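Local coordinates for protein erythrocyte binding antigen 140 (Plasmodium falciparum, PDB 4GF2) that probably binds a receptor on the host erythrocyte surface during invasion, through a region built from two Duffy-binding-like domains, at residues E524-Y536 / N578-E590. The protein carries 3 engineered substitutions. Sequence-based numbering, arbitrary orientation.
Sequences EYKKWIDLKKSEY and NFDDKIFNEAPNE. Engineered in segment 578-590: Ala587 (natural residue Ser).
In the helical C-terminal part of the second Duffy-binding-like domain, the loop 578-590 between helices 563-570 and 592-595 lies against one side of helix 518-548, with Phe584 as its main side chain. Lys533 CA sits over one face of the Phe584 ring, 4.2 Å from its centroid, a CH-pi contact, and the first carbons of the lysine chain run on past Phe584 CG and CB. The far end of the phenylalanine meets Tyr536: CZ lies over the tyrosine face, 3.5 Å from Tyr536 CG, with the planes oblique at 51°. Phe579 completes the aromatic cluster, its ring nearly parallel to that of Tyr536 but slid aside. Ile529 turns CG1 away from its backbone N (chi1 -163°), which sets CD1 4.0 Å from Phe584 CD1, while CG2 rests on Glu586 CA. One turn before Ile529 on the helix, Tyr525 meets Pro588 CD with CE2 at 3.5 Å and takes Glu586 O at its ring edge, in plane. Helix 478-508 adds Phe490 beside Phe584. Contact between the two segments is thus chiefly apolar and aromatic; Asp530 OD2 and Glu586 OE2, 4.3 Å apart, probably repel one another mildly at its margin.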
ATOM      1  N   GLU A 524       1.690  -9.024  52.847  1.00 93.06           N
ATOM      2  CA  GLU A 524       1.726  -8.791  51.409  1.00 93.23           C
ATOM      3  C   GLU A 524       0.320  -8.765  50.824  1.00 84.25           C
ATOM      4  O   GLU A 524       0.042  -8.006  49.896  1.00 78.99           O
ATOM      5  CB  GLU A 524       2.563  -9.866  50.714  1.00103.93           C
ATOM      6  CG  GLU A 524       4.037  -9.839  51.092  1.00115.33           C
ATOM      7  CD  GLU A 524       4.825 -10.974  50.461  1.00123.69           C
ATOM      8  OE1 GLU A 524       4.450 -11.416  49.354  1.00124.29           O
ATOM      9  OE2 GLU A 524       5.816 -11.424  51.075  1.00129.25           O
ATOM     10  N   TYR A 525      -0.569  -9.592  51.369  1.00 83.15           N
ATOM     11  CA  TYR A 525      -1.941  -9.642  50.880  1.00 79.81           C
ATOM     12  C   TYR A 525      -2.691  -8.363  51.230  1.00 81.73           C
ATOM     13  O   TYR A 525      -3.461  -7.848  50.420  1.00 79.66           O
ATOM     14  CB  TYR A 525      -2.687 -10.845  51.449  1.00 78.12           C
ATOM     15  CG  TYR A 525      -4.089 -10.985  50.898  1.00 75.43           C
ATOM     16  CD1 TYR A 525      -4.316 -11.629  49.691  1.00 74.69           C
ATOM     17  CD2 TYR A 525      -5.181 -10.466  51.578  1.00 77.07           C
ATOM     18  CE1 TYR A 525      -5.593 -11.757  49.178  1.00 75.27           C
ATOM     19  CE2 TYR A 525      -6.463 -10.588  51.073  1.00 77.65           C
ATOM     20  CZ  TYR A 525      -6.662 -11.235  49.870  1.00 76.15           C
ATOM     21  OH  TYR A 525      -7.934 -11.364  49.357  1.00 75.22           O
ATOM     22  N   LYS A 526      -2.465  -7.860  52.440  1.00 86.78           N
ATOM     23  CA  LYS A 526      -3.101  -6.628  52.891  1.00 89.07           C
ATOM     24  C   LYS A 526      -2.776  -5.484  51.937  1.00 83.55           C
ATOM     25  O   LYS A 526      -3.660  -4.728  51.536  1.00 80.62           O
ATOM     26  CB  LYS A 526      -2.643  -6.276  54.310  1.00 97.01           C
ATOM     27  CG  LYS A 526      -3.109  -7.263  55.369  1.00103.05           C
ATOM     28  CD  LYS A 526      -2.457  -7.006  56.723  1.00106.37           C
ATOM     29  CE  LYS A 526      -2.912  -8.022  57.764  1.00107.77           C
ATOM     30  NZ  LYS A 526      -2.254  -7.810  59.083  1.00109.13           N
ATOM     31  N   LYS A 527      -1.501  -5.364  51.578  1.00 82.08           N
ATOM     32  CA  LYS A 527      -1.066  -4.340  50.638  1.00 78.06           C
ATOM     33  C   LYS A 527      -1.802  -4.499  49.315  1.00 72.45           C
ATOM     34  O   LYS A 527      -2.287  -3.526  48.741  1.00 70.79           O
ATOM     35  CB  LYS A 527       0.440  -4.438  50.399  1.00 80.48           C
ATOM     36  CG  LYS A 527       1.291  -4.109  51.612  1.00 87.37           C
ATOM     37  CD  LYS A 527       1.236  -2.627  51.945  1.00 92.50           C
ATOM     38  CE  LYS A 527       2.107  -2.292  53.144  1.00100.12           C
ATOM     39  NZ  LYS A 527       3.548  -2.582  52.899  1.00103.60           N
ATOM     40  N   TRP A 528      -1.884  -5.737  48.839  1.00 69.89           N
ATOM     41  CA  TRP A 528      -2.505  -6.013  47.549  1.00 65.91           C
ATOM     42  C   TRP A 528      -3.981  -5.643  47.563  1.00 66.13           C
ATOM     43  O   TRP A 528      -4.446  -4.889  46.709  1.00 66.53           O
ATOM     44  CB  TRP A 528      -2.341  -7.488  47.167  1.00 65.22           C
ATOM     45  CG  TRP A 528      -2.926  -7.812  45.821  1.00 63.06           C
ATOM     46  CD1 TRP A 528      -2.380  -7.527  44.601  1.00 61.45           C
ATOM     47  CD2 TRP A 528      -4.170  -8.477  45.557  1.00 64.20           C
ATOM     48  NE1 TRP A 528      -3.207  -7.972  43.598  1.00 61.09           N
ATOM     49  CE2 TRP A 528      -4.310  -8.557  44.157  1.00 63.37           C
ATOM     50  CE3 TRP A 528      -5.176  -9.008  46.368  1.00 66.45           C
ATOM     51  CZ2 TRP A 528      -5.417  -9.152  43.551  1.00 64.46           C
ATOM     52  CZ3 TRP A 528      -6.275  -9.597  45.763  1.00 67.29           C
ATOM     53  CH2 TRP A 528      -6.386  -9.664  44.370  1.00 66.19           C
ATOM     54  N   ILE A 529      -4.710  -6.164  48.540  1.00 66.64           N
ATOM     55  CA  ILE A 529      -6.158  -5.997  48.583  1.00 65.55           C
ATOM     56  C   ILE A 529      -6.559  -4.535  48.755  1.00 66.98           C
ATOM     57  O   ILE A 529      -7.584  -4.100  48.227  1.00 67.97           O
ATOM     58  CB  ILE A 529      -6.784  -6.840  49.713  1.00 66.64           C
ATOM     59  CG1 ILE A 529      -8.292  -6.986  49.495  1.00 66.48           C
ATOM     60  CG2 ILE A 529      -6.484  -6.224  51.078  1.00 68.58           C
ATOM     61  CD1 ILE A 529      -8.658  -7.735  48.228  1.00 64.60           C
ATOM     62  N   ASP A 530      -5.756  -3.775  49.491  1.00 69.64           N
ATOM     63  CA  ASP A 530      -6.030  -2.355  49.676  1.00 73.13           C
ATOM     64  C   ASP A 530      -5.808  -1.610  48.363  1.00 70.91           C
ATOM     65  O   ASP A 530      -6.564  -0.702  48.018  1.00 72.80           O
ATOM     66  CB  ASP A 530      -5.150  -1.764  50.781  1.00 81.15           C
ATOM     67  CG  ASP A 530      -5.521  -2.281  52.162  1.00 89.06           C
ATOM     68  OD1 ASP A 530      -6.633  -2.832  52.318  1.00 90.22           O
ATOM     69  OD2 ASP A 530      -4.704  -2.130  53.095  1.00 94.40           O
ATOM     70  N   LEU A 531      -4.775  -2.006  47.628  1.00 68.46           N
ATOM     71  CA  LEU A 531      -4.482  -1.390  46.344  1.00 65.44           C
ATOM     72  C   LEU A 531      -5.625  -1.642  45.369  1.00 65.43           C
ATOM     73  O   LEU A 531      -6.044  -0.740  44.644  1.00 66.11           O
ATOM     74  CB  LEU A 531      -3.172  -1.934  45.770  1.00 64.15           C
ATOM     75  CG  LEU A 531      -2.832  -1.471  44.351  1.00 63.04           C
ATOM     76  CD1 LEU A 531      -2.677   0.042  44.290  1.00 61.90           C
ATOM     77  CD2 LEU A 531      -1.574  -2.162  43.843  1.00 66.01           C
ATOM     78  N   LYS A 532      -6.131  -2.870  45.357  1.00 65.79           N
ATOM     79  CA  LYS A 532      -7.206  -3.233  44.445  1.00 64.36           C
ATOM     80  C   LYS A 532      -8.497  -2.539  44.861  1.00 62.83           C
ATOM     81  O   LYS A 532      -9.333  -2.208  44.022  1.00 60.64           O
ATOM     82  CB  LYS A 532      -7.408  -4.752  44.414  1.00 67.42           C
ATOM     83  CG  LYS A 532      -6.153  -5.555  44.072  1.00 68.89           C
ATOM     84  CD  LYS A 532      -5.550  -5.172  42.725  1.00 66.97           C
ATOM     85  CE  LYS A 532      -6.404  -5.642  41.558  1.00 64.29           C
ATOM     86  NZ  LYS A 532      -5.779  -5.303  40.248  1.00 61.20           N
ATOM     87  N   LYS A 533      -8.650  -2.315  46.162  1.00 64.87           N
ATOM     88  CA  LYS A 533      -9.830  -1.642  46.687  1.00 67.86           C
ATOM     89  C   LYS A 533      -9.923  -0.215  46.158  1.00 64.51           C
ATOM     90  O   LYS A 533     -11.000   0.239  45.774  1.00 65.46           O
ATOM     91  CB  LYS A 533      -9.805  -1.626  48.216  1.00 75.16           C
ATOM     92  CG  LYS A 533     -10.996  -0.917  48.838  1.00 81.52           C
ATOM     93  CD  LYS A 533     -10.911  -0.901  50.356  1.00 88.43           C
ATOM     94  CE  LYS A 533     -12.029  -0.072  50.971  1.00 93.90           C
ATOM     95  NZ  LYS A 533     -13.383  -0.613  50.662  1.00 96.89           N
ATOM     96  N   SER A 534      -8.800   0.494  46.139  1.00 61.49           N
ATOM     97  CA  SER A 534      -8.789   1.853  45.612  1.00 60.85           C
ATOM     98  C   SER A 534      -9.079   1.859  44.111  1.00 55.95           C
ATOM     99  O   SER A 534      -9.817   2.716  43.622  1.00 54.12           O
ATOM    100  CB  SER A 534      -7.463   2.559  45.918  1.00 65.78           C
ATOM    101  OG  SER A 534      -6.346   1.825  45.453  1.00 67.94           O
ATOM    102  N   GLU A 535      -8.517   0.893  43.390  1.00 54.53           N
ATOM    103  CA  GLU A 535      -8.747   0.784  41.955  1.00 53.85           C
ATOM    104  C   GLU A 535     -10.230   0.567  41.701  1.00 57.34           C
ATOM    105  O   GLU A 535     -10.828   1.192  40.823  1.00 59.24           O
ATOM    106  CB  GLU A 535      -7.953  -0.380  41.371  1.00 52.61           C
ATOM    107  CG  GLU A 535      -6.450  -0.210  41.443  1.00 52.65           C
ATOM    108  CD  GLU A 535      -5.710  -1.461  41.007  1.00 54.28           C
ATOM    109  OE1 GLU A 535      -6.380  -2.462  40.681  1.00 54.35           O
ATOM    110  OE2 GLU A 535      -4.462  -1.443  40.987  1.00 55.47           O
ATOM    111  N   TYR A 536     -10.813  -0.332  42.486  1.00 58.10           N
ATOM    112  CA  TYR A 536     -12.232  -0.640  42.401  1.00 58.71           C
ATOM    113  C   TYR A 536     -13.074   0.608  42.628  1.00 60.56           C
ATOM    114  O   TYR A 536     -13.989   0.897  41.862  1.00 61.21           O
ATOM    115  CB  TYR A 536     -12.588  -1.706  43.438  1.00 60.85           C
ATOM    116  CG  TYR A 536     -14.069  -1.955  43.593  1.00 65.02           C
ATOM    117  CD1 TYR A 536     -14.729  -2.867  42.781  1.00 66.88           C
ATOM    118  CD2 TYR A 536     -14.807  -1.284  44.556  1.00 67.50           C
ATOM    119  CE1 TYR A 536     -16.085  -3.103  42.924  1.00 70.23           C
ATOM    120  CE2 TYR A 536     -16.162  -1.512  44.705  1.00 70.75           C
ATOM    121  CZ  TYR A 536     -16.794  -2.423  43.888  1.00 72.27           C
ATOM    122  OH  TYR A 536     -18.143  -2.651  44.032  1.00 75.39           O
ATOM    123  N   ASN A 578     -19.299 -12.608  45.445  1.00113.06           N
ATOM    124  CA  ASN A 578     -20.201 -11.495  45.708  1.00117.31           C
ATOM    125  C   ASN A 578     -19.439 -10.345  46.350  1.00116.84           C
ATOM    126  O   ASN A 578     -18.787 -10.521  47.380  1.00118.74           O
ATOM    127  CB  ASN A 578     -21.356 -11.938  46.608  1.00124.50           C
ATOM    128  CG  ASN A 578     -22.318 -12.876  45.903  1.00129.35           C
ATOM    129  OD1 ASN A 578     -22.469 -12.825  44.682  1.00127.36           O
ATOM    130  ND2 ASN A 578     -22.978 -13.737  46.671  1.00135.85           N
ATOM    131  N   PHE A 579     -19.517  -9.171  45.734  1.00114.34           N
ATOM    132  CA  PHE A 579     -18.782  -8.004  46.207  1.00111.04           C
ATOM    133  C   PHE A 579     -19.353  -7.478  47.518  1.00114.67           C
ATOM    134  O   PHE A 579     -19.930  -6.391  47.566  1.00116.33           O
ATOM    135  CB  PHE A 579     -18.801  -6.903  45.150  1.00106.00           C
ATOM    136  CG  PHE A 579     -18.031  -7.245  43.905  1.00100.16           C
ATOM    137  CD1 PHE A 579     -18.630  -7.950  42.874  1.00100.46           C
ATOM    138  CD2 PHE A 579     -16.707  -6.861  43.766  1.00 94.25           C
ATOM    139  CE1 PHE A 579     -17.922  -8.266  41.726  1.00 95.73           C
ATOM    140  CE2 PHE A 579     -15.993  -7.174  42.621  1.00 89.73           C
ATOM    141  CZ  PHE A 579     -16.601  -7.876  41.601  1.00 90.63           C
ATOM    142  N   ASP A 580     -19.183  -8.259  48.580  1.00115.87           N
ATOM    143  CA  ASP A 580     -19.630  -7.866  49.907  1.00118.26           C
ATOM    144  C   ASP A 580     -18.742  -6.738  50.406  1.00113.98           C
ATOM    145  O   ASP A 580     -17.963  -6.167  49.641  1.00108.35           O
ATOM    146  CB  ASP A 580     -19.538  -9.053  50.866  1.00122.84           C
ATOM    147  CG  ASP A 580     -20.150 -10.315  50.295  1.00127.27           C
ATOM    148  OD1 ASP A 580     -21.000 -10.207  49.386  1.00128.64           O
ATOM    149  OD2 ASP A 580     -19.779 -11.416  50.754  1.00130.10           O
ATOM    150  N   ASP A 581     -18.858  -6.414  51.690  1.00117.83           N
ATOM    151  CA  ASP A 581     -17.931  -5.483  52.315  1.00117.80           C
ATOM    152  C   ASP A 581     -16.780  -6.273  52.931  1.00113.38           C
ATOM    153  O   ASP A 581     -15.805  -5.700  53.415  1.00112.75           O
ATOM    154  CB  ASP A 581     -18.633  -4.643  53.380  1.00127.01           C
ATOM    155  CG  ASP A 581     -18.022  -3.261  53.524  1.00129.74           C
ATOM    156  OD1 ASP A 581     -17.104  -3.095  54.356  1.00131.66           O
ATOM    157  OD2 ASP A 581     -18.455  -2.339  52.800  1.00129.90           O
ATOM    158  N   LYS A 582     -16.907  -7.596  52.904  1.00110.71           N
ATOM    159  CA  LYS A 582     -15.847  -8.483  53.366  1.00107.55           C
ATOM    160  C   LYS A 582     -14.839  -8.757  52.255  1.00103.07           C
ATOM    161  O   LYS A 582     -13.683  -9.079  52.525  1.00103.40           O
ATOM    162  CB  LYS A 582     -16.441  -9.810  53.849  1.00109.13           C
ATOM    163  CG  LYS A 582     -17.396  -9.686  55.027  1.00112.53           C
ATOM    164  CD  LYS A 582     -17.972 -11.042  55.409  1.00115.50           C
ATOM    165  CE  LYS A 582     -18.857 -10.946  56.641  1.00120.79           C
ATOM    166  NZ  LYS A 582     -19.438 -12.266  57.017  1.00125.45           N
ATOM    167  N   ILE A 583     -15.279  -8.624  51.008  1.00 99.11           N
ATOM    168  CA  ILE A 583     -14.455  -8.988  49.859  1.00 94.07           C
ATOM    169  C   ILE A 583     -13.097  -8.292  49.876  1.00 86.06           C
ATOM    170  O   ILE A 583     -12.080  -8.890  49.520  1.00 82.29           O
ATOM    171  CB  ILE A 583     -15.169  -8.661  48.530  1.00 96.41           C
ATOM    172  CG1 ILE A 583     -14.439  -9.312  47.353  1.00 94.73           C
ATOM    173  CG2 ILE A 583     -15.263  -7.159  48.328  1.00 96.92           C
ATOM    174  CD1 ILE A 583     -14.512 -10.822  47.346  1.00 97.62           C
ATOM    175  N   PHE A 584     -13.081  -7.030  50.293  1.00 84.27           N
ATOM    176  CA  PHE A 584     -11.844  -6.257  50.320  1.00 81.56           C
ATOM    177  C   PHE A 584     -11.214  -6.236  51.707  1.00 87.81           C
ATOM    178  O   PHE A 584     -10.347  -5.409  51.986  1.00 87.41           O
ATOM    179  CB  PHE A 584     -12.091  -4.824  49.838  1.00 76.32           C
ATOM    180  CG  PHE A 584     -12.456  -4.731  48.386  1.00 71.46           C
ATOM    181  CD1 PHE A 584     -11.550  -5.106  47.406  1.00 68.71           C
ATOM    182  CD2 PHE A 584     -13.700  -4.266  47.998  1.00 71.13           C
ATOM    183  CE1 PHE A 584     -11.882  -5.023  46.067  1.00 66.91           C
ATOM    184  CE2 PHE A 584     -14.036  -4.180  46.660  1.00 69.29           C
ATOM    185  CZ  PHE A 584     -13.127  -4.558  45.695  1.00 67.18           C
ATOM    186  N   ASN A 585     -11.649  -7.145  52.574  1.00 94.61           N
ATOM    187  CA  ASN A 585     -11.051  -7.270  53.896  1.00101.32           C
ATOM    188  C   ASN A 585      -9.545  -7.442  53.789  1.00101.29           C
ATOM    189  O   ASN A 585      -9.044  -8.056  52.847  1.00 99.01           O
ATOM    190  CB  ASN A 585     -11.644  -8.456  54.657  1.00108.46           C
ATOM    191  CG  ASN A 585     -13.007  -8.153  55.241  1.00115.29           C
ATOM    192  OD1 ASN A 585     -13.402  -6.992  55.360  1.00116.21           O
ATOM    193  ND2 ASN A 585     -13.732  -9.200  55.620  1.00120.51           N
ATOM    194  N   GLU A 586      -8.828  -6.906  54.769  1.00105.43           N
ATOM    195  CA  GLU A 586      -7.376  -7.010  54.796  1.00108.40           C
ATOM    196  C   GLU A 586      -6.929  -8.472  54.823  1.00109.16           C
ATOM    197  O   GLU A 586      -5.746  -8.774  54.671  1.00108.70           O
ATOM    198  CB  GLU A 586      -6.824  -6.236  55.992  1.00114.99           C
ATOM    199  CG  GLU A 586      -6.790  -4.729  55.765  1.00117.02           C
ATOM    200  CD  GLU A 586      -6.586  -3.940  57.044  1.00122.40           C
ATOM    201  OE1 GLU A 586      -6.624  -4.550  58.134  1.00127.52           O
ATOM    202  OE2 GLU A 586      -6.391  -2.709  56.957  1.00121.51           O
ATOM    203  N   ALA A 587      -7.887  -9.376  55.015  1.00110.14           N
ATOM    204  CA  ALA A 587      -7.633 -10.807  54.906  1.00109.36           C
ATOM    205  C   ALA A 587      -8.942 -11.526  54.585  1.00110.33           C
ATOM    206  O   ALA A 587     -10.003 -11.114  55.052  1.00112.71           O
ATOM    207  CB  ALA A 587      -7.038 -11.339  56.198  1.00111.42           C
ATOM    208  N   PRO A 588      -8.876 -12.595  53.775  1.00109.35           N
ATOM    209  CA  PRO A 588     -10.094 -13.349  53.453  1.00112.96           C
ATOM    210  C   PRO A 588     -10.818 -13.803  54.716  1.00122.51           C
ATOM    211  O   PRO A 588     -10.162 -14.170  55.690  1.00127.08           O
ATOM    212  CB  PRO A 588      -9.563 -14.559  52.679  1.00110.82           C
ATOM    213  CG  PRO A 588      -8.251 -14.121  52.129  1.00106.73           C
ATOM    214  CD  PRO A 588      -7.680 -13.183  53.147  1.00106.71           C
ATOM    215  N   ASN A 589     -12.149 -13.781  54.700  1.00126.18           N
ATOM    216  CA  ASN A 589     -12.932 -14.127  55.883  1.00132.40           C
ATOM    217  C   ASN A 589     -12.620 -15.532  56.399  1.00134.76           C
ATOM    218  O   ASN A 589     -12.701 -15.794  57.599  1.00140.83           O
ATOM    219  CB  ASN A 589     -14.429 -14.004  55.589  1.00135.73           C
ATOM    220  CG  ASN A 589     -15.275 -14.031  56.849  1.00142.10           C
ATOM    221  OD1 ASN A 589     -14.832 -13.602  57.916  1.00143.78           O
ATOM    222  ND2 ASN A 589     -16.496 -14.536  56.733  1.00145.89           N
ATOM    223  N   GLU A 590     -12.264 -16.433  55.489  1.00128.76           N
ATOM    224  CA  GLU A 590     -11.912 -17.801  55.860  1.00126.16           C
ATOM    225  C   GLU A 590     -10.522 -17.858  56.491  1.00119.68           C
ATOM    226  O   GLU A 590     -10.211 -18.783  57.243  1.00121.84           O
ATOM    227  CB  GLU A 590     -11.972 -18.725  54.638  1.00125.47           C
ATOM    228  CG  GLU A 590     -11.065 -18.304  53.485  1.00119.92           C
ATOM    229  CD  GLU A 590     -11.813 -17.597  52.368  1.00115.57           C
ATOM    230  OE1 GLU A 590     -12.072 -16.383  52.500  1.00113.71           O
ATOM    231  OE2 GLU A 590     -12.141 -18.256  51.360  1.00114.10           O
TER